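Local coordinates for protein pullulanase (Bacillus acidopullulyticus, PDB 2WAN) that hydrolyses the alpha-1,6-glucosidic links of pullulan and related branched glucans, as expected of a pullulanase-type debranching enzyme, at residues A[370-382]-A[396-410]. Numbering follows the deposited sequence. Where two conformers were deposited one is given.
With ACT (acetate ion), chain P; SO4 (sulfate ion), chain K.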
# COMPACT_ATOMS: atom_id res chain seq x y z
N SER A 370 2.95 -27.98 28.88
CA SER A 370 4.20 -28.22 29.59
C SER A 370 5.14 -29.11 28.78
O SER A 370 4.70 -29.98 28.01
CB SER A 370 3.93 -28.84 30.96
OG SER A 370 3.22 -30.05 30.82
N GLY A 371 6.43 -28.88 28.95
CA GLY A 371 7.42 -29.65 28.21
C GLY A 371 8.14 -28.83 27.16
O GLY A 371 7.80 -27.66 26.93
N ASN A 372 9.14 -29.44 26.53
CA ASN A 372 9.97 -28.76 25.55
C ASN A 372 9.45 -29.11 24.17
O ASN A 372 9.65 -30.23 23.69
CB ASN A 372 11.44 -29.20 25.70
CG ASN A 372 12.40 -28.36 24.85
OD1 ASN A 372 12.00 -27.71 23.88
ND2 ASN A 372 13.67 -28.37 25.22
N LEU A 373 8.78 -28.15 23.53
CA LEU A 373 8.15 -28.38 22.23
C LEU A 373 9.03 -27.89 21.07
O LEU A 373 8.55 -27.71 19.94
CB LEU A 373 6.76 -27.73 22.17
CG LEU A 373 5.59 -28.46 22.84
CD1 LEU A 373 5.73 -28.45 24.35
CD2 LEU A 373 4.26 -27.83 22.45
N GLU A 374 10.32 -27.68 21.31
CA GLU A 374 11.20 -27.26 20.21
C GLU A 374 11.15 -28.25 19.04
O GLU A 374 11.30 -29.46 19.21
CB GLU A 374 12.65 -27.03 20.67
CG GLU A 374 13.58 -26.51 19.56
CD GLU A 374 14.97 -26.15 20.05
OE1 GLU A 374 15.34 -26.54 21.17
OE2 GLU A 374 15.70 -25.48 19.29
N ASN A 375 10.96 -27.70 17.83
CA ASN A 375 10.91 -28.46 16.58
C ASN A 375 9.67 -29.31 16.39
O ASN A 375 9.62 -30.11 15.46
CB ASN A 375 12.18 -29.31 16.38
CG ASN A 375 13.44 -28.47 16.38
OD1 ASN A 375 13.43 -27.31 15.97
ND2 ASN A 375 14.53 -29.04 16.87
N TRP A 376 8.67 -29.09 17.25
CA TRP A 376 7.35 -29.73 17.09
C TRP A 376 6.52 -28.94 16.07
O TRP A 376 6.79 -27.76 15.82
CB TRP A 376 6.60 -29.78 18.42
CG TRP A 376 7.03 -30.90 19.30
CD1 TRP A 376 8.28 -31.10 19.85
CD2 TRP A 376 6.22 -32.00 19.75
NE1 TRP A 376 8.29 -32.25 20.61
CE2 TRP A 376 7.04 -32.82 20.56
CE3 TRP A 376 4.88 -32.36 19.54
CZ2 TRP A 376 6.56 -34.00 21.16
CZ3 TRP A 376 4.40 -33.53 20.13
CH2 TRP A 376 5.25 -34.33 20.94
N TYR A 377 5.51 -29.60 15.49
CA TYR A 377 4.62 -28.95 14.52
C TYR A 377 3.22 -28.86 15.09
O TYR A 377 2.83 -29.65 15.97
CB TYR A 377 4.63 -29.71 13.18
CG TYR A 377 5.99 -29.70 12.51
CD1 TYR A 377 6.97 -30.67 12.84
CD2 TYR A 377 6.32 -28.71 11.59
CE1 TYR A 377 8.22 -30.66 12.23
CE2 TYR A 377 7.58 -28.70 10.98
CZ TYR A 377 8.53 -29.67 11.29
OH TYR A 377 9.77 -29.64 10.67
N TYR A 378 2.44 -27.89 14.62
CA TYR A 378 1.09 -27.76 15.14
C TYR A 378 0.11 -27.11 14.17
O TYR A 378 0.49 -26.47 13.18
CB TYR A 378 1.07 -26.97 16.46
CG TYR A 378 1.26 -25.44 16.38
CD1 TYR A 378 2.50 -24.89 16.04
CD2 TYR A 378 0.20 -24.57 16.68
CE1 TYR A 378 2.68 -23.50 15.99
CE2 TYR A 378 0.37 -23.17 16.64
CZ TYR A 378 1.62 -22.65 16.30
OH TYR A 378 1.82 -21.31 16.28
N LEU A 379 -1.16 -27.35 14.47
CA LEU A 379 -2.28 -26.73 13.77
C LEU A 379 -3.33 -26.39 14.80
O LEU A 379 -3.38 -27.01 15.89
CB LEU A 379 -2.90 -27.69 12.76
CG LEU A 379 -2.13 -28.00 11.48
CD1 LEU A 379 -2.75 -29.17 10.73
CD2 LEU A 379 -2.04 -26.75 10.59
N TYR A 380 -4.18 -25.41 14.46
CA TYR A 380 -5.45 -25.20 15.20
C TYR A 380 -6.60 -25.89 14.48
O TYR A 380 -6.71 -25.82 13.26
CB TYR A 380 -5.77 -23.70 15.37
CG TYR A 380 -4.72 -22.93 16.15
CD1 TYR A 380 -4.34 -23.34 17.44
CD2 TYR A 380 -4.14 -21.77 15.62
CE1 TYR A 380 -3.38 -22.62 18.16
CE2 TYR A 380 -3.21 -21.04 16.35
CZ TYR A 380 -2.82 -21.48 17.61
OH TYR A 380 -1.88 -20.78 18.32
N GLN A 381 -7.45 -26.55 15.26
CA GLN A 381 -8.66 -27.14 14.73
C GLN A 381 -9.83 -26.31 15.23
O GLN A 381 -10.09 -26.21 16.44
CB GLN A 381 -8.76 -28.60 15.15
CG GLN A 381 -9.96 -29.33 14.54
CD GLN A 381 -10.01 -30.80 14.93
OE1 GLN A 381 -9.69 -31.67 14.12
NE2 GLN A 381 -10.37 -31.07 16.17
N VAL A 382 -10.51 -25.65 14.29
CA VAL A 382 -11.47 -24.61 14.64
C VAL A 382 -12.86 -25.00 14.16
O VAL A 382 -13.06 -25.25 12.96
CB VAL A 382 -11.10 -23.24 13.99
CG1 VAL A 382 -12.07 -22.16 14.41
CG2 VAL A 382 -9.66 -22.83 14.36
N ALA A 396 2.56 -17.98 13.17
CA ALA A 396 3.68 -18.94 13.15
C ALA A 396 4.94 -18.26 12.60
O ALA A 396 4.85 -17.48 11.63
CB ALA A 396 3.34 -20.17 12.28
N ARG A 397 6.10 -18.61 13.17
CA ARG A 397 7.38 -18.06 12.76
C ARG A 397 8.19 -19.00 11.87
O ARG A 397 9.22 -18.60 11.34
CB ARG A 397 8.25 -17.69 13.96
CG ARG A 397 7.56 -16.86 15.05
CD ARG A 397 6.74 -15.68 14.50
NE ARG A 397 6.48 -14.72 15.58
CZ ARG A 397 5.67 -13.66 15.45
NH1 ARG A 397 5.03 -13.43 14.32
NH2 ARG A 397 5.52 -12.83 16.47
N ALA A 398 7.75 -20.26 11.78
CA ALA A 398 8.37 -21.30 10.95
C ALA A 398 7.28 -22.32 10.60
O ALA A 398 6.18 -22.29 11.20
CB ALA A 398 9.52 -21.96 11.70
N ILE A 399 7.55 -23.16 9.60
CA ILE A 399 6.56 -24.07 9.03
C ILE A 399 7.15 -25.43 8.61
O ILE A 399 8.36 -25.57 8.47
CB ILE A 399 5.87 -23.45 7.77
CG1 ILE A 399 6.94 -22.94 6.79
CG2 ILE A 399 4.85 -22.37 8.16
CD1 ILE A 399 6.39 -22.52 5.37
N SER A 400 6.28 -26.42 8.41
CA SER A 400 6.68 -27.59 7.66
C SER A 400 6.85 -27.15 6.21
O SER A 400 6.40 -26.05 5.84
CB SER A 400 5.59 -28.65 7.75
OG SER A 400 4.38 -28.15 7.19
N VAL A 401 7.48 -28.00 5.40
CA VAL A 401 7.60 -27.74 3.95
C VAL A 401 6.20 -27.49 3.40
O VAL A 401 5.26 -28.25 3.68
CB VAL A 401 8.28 -28.93 3.22
CG1 VAL A 401 8.39 -28.66 1.70
CG2 VAL A 401 9.68 -29.15 3.78
N ASN A 402 6.05 -26.40 2.63
CA ASN A 402 4.75 -26.00 2.04
C ASN A 402 3.66 -25.60 3.02
O ASN A 402 2.46 -25.50 2.66
CB ASN A 402 4.23 -27.07 1.06
CG ASN A 402 5.00 -27.11 -0.25
OD1 ASN A 402 5.17 -28.18 -0.86
ND2 ASN A 402 5.42 -25.94 -0.72
N ALA A 403 4.04 -25.37 4.28
CA ALA A 403 3.12 -24.86 5.30
C ALA A 403 1.88 -25.73 5.52
O ALA A 403 0.76 -25.21 5.64
CB ALA A 403 2.74 -23.38 5.02
N THR A 404 2.09 -27.05 5.55
CA THR A 404 1.01 -27.95 5.94
C THR A 404 0.73 -27.76 7.45
O THR A 404 -0.40 -28.00 7.92
CB THR A 404 1.37 -29.42 5.67
OG1 THR A 404 2.55 -29.78 6.39
CG2 THR A 404 1.60 -29.65 4.16
N ARG A 405 1.76 -27.31 8.18
CA ARG A 405 1.72 -27.16 9.63
C ARG A 405 2.63 -26.02 10.04
O ARG A 405 3.59 -25.72 9.34
CB ARG A 405 2.25 -28.43 10.32
CG ARG A 405 1.57 -29.70 9.85
CD ARG A 405 2.26 -31.00 10.33
NE ARG A 405 1.44 -32.11 9.81
CZ ARG A 405 1.63 -33.39 10.06
NH1 ARG A 405 2.64 -33.79 10.83
NH2 ARG A 405 0.80 -34.29 9.55
N GLY A 406 2.32 -25.41 11.18
CA GLY A 406 3.22 -24.44 11.82
C GLY A 406 4.30 -25.19 12.58
O GLY A 406 4.11 -26.36 12.93
N MET A 407 5.44 -24.54 12.82
CA MET A 407 6.54 -25.18 13.54
C MET A 407 6.96 -24.31 14.72
O MET A 407 7.18 -23.12 14.57
CB MET A 407 7.72 -25.40 12.61
CG MET A 407 8.88 -26.20 13.23
SD MET A 407 10.22 -26.32 12.03
CE MET A 407 11.33 -27.40 12.94
N ILE A 408 7.07 -24.92 15.90
CA ILE A 408 7.49 -24.23 17.11
C ILE A 408 9.02 -24.26 17.17
O ILE A 408 9.64 -25.34 17.09
CB ILE A 408 6.93 -24.93 18.36
CG1 ILE A 408 5.40 -24.90 18.35
CG2 ILE A 408 7.49 -24.29 19.65
CD1 ILE A 408 4.77 -26.19 18.77
N VAL A 409 9.64 -23.08 17.31
CA VAL A 409 11.11 -23.00 17.27
C VAL A 409 11.66 -22.05 18.33
O VAL A 409 10.94 -21.14 18.80
CB VAL A 409 11.63 -22.53 15.85
CG1 VAL A 409 11.22 -23.53 14.76
CG2 VAL A 409 11.14 -21.10 15.50
N ASP A 410 12.91 -22.30 18.70
CA ASP A 410 13.70 -21.41 19.55
C ASP A 410 14.37 -20.36 18.65
O ASP A 410 15.38 -20.65 18.01
CB ASP A 410 14.77 -22.24 20.26
CG ASP A 410 15.64 -21.42 21.21
OD1 ASP A 410 15.51 -20.17 21.25
OD2 ASP A 410 16.46 -22.05 21.91
C ACT P . -2.05 -32.43 8.13
O ACT P . -0.92 -31.98 7.78
OXT ACT P . -2.95 -31.59 8.34
CH3 ACT P . -2.32 -33.89 8.30
S SO4 K . 10.86 -34.46 22.67
O1 SO4 K . 11.44 -33.59 23.70
O2 SO4 K . 9.64 -35.06 23.21
O3 SO4 K . 11.82 -35.49 22.30
O4 SO4 K . 10.49 -33.61 21.52
O HOH W 1 14.42 -24.37 17.12
O HOH W 2 17.57 -24.30 21.18
O HOH W 3 10.16 -27.88 8.56
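Tyr377 and Met407 form the non-hydrogen-bonded pair of a short antiparallel ladder, and their side chains meet on one face of the sheet. Met407 CG sits over the Tyr377 ring, 4.1 Å from its centroid, a CH-pi contact; its extended chain, with CG anti to the backbone N (chi1 -174°), carries SD to an oblique Met-aromatic contact with the same ring. Tyr377 OH donates to a water 2.8 Å away, in the ring plane, which in turn donates to Ile399 O. With an alanine in place of Tyr377, Met407 is likely to be freer to move and the water at Ile399 O less firmly held. Backbone bonds join the two segments: Tyr378 and Gly406 exchange two, Ile408 N reaches Trp376 O at 2.9 Å, and Asn375 N, within the type II turn from Leu373 to Trp376, gives to Ile408 O. Strand 377-383 belongs to the beta-sandwich of the CBM48 family, and the short strand 406-407 adds to its sheet. On the face that carries Tyr378, Ile408 CG1 lies 3.7 Å from Tyr378 CD1, the side chains crossing at about a right angle, while Tyr378 OH bonds Asp393. Glu374 OE2 and Asp410 OD2, 4.4 Å apart, share a water that donates to both, which would probably soften the repulsion if both are charged.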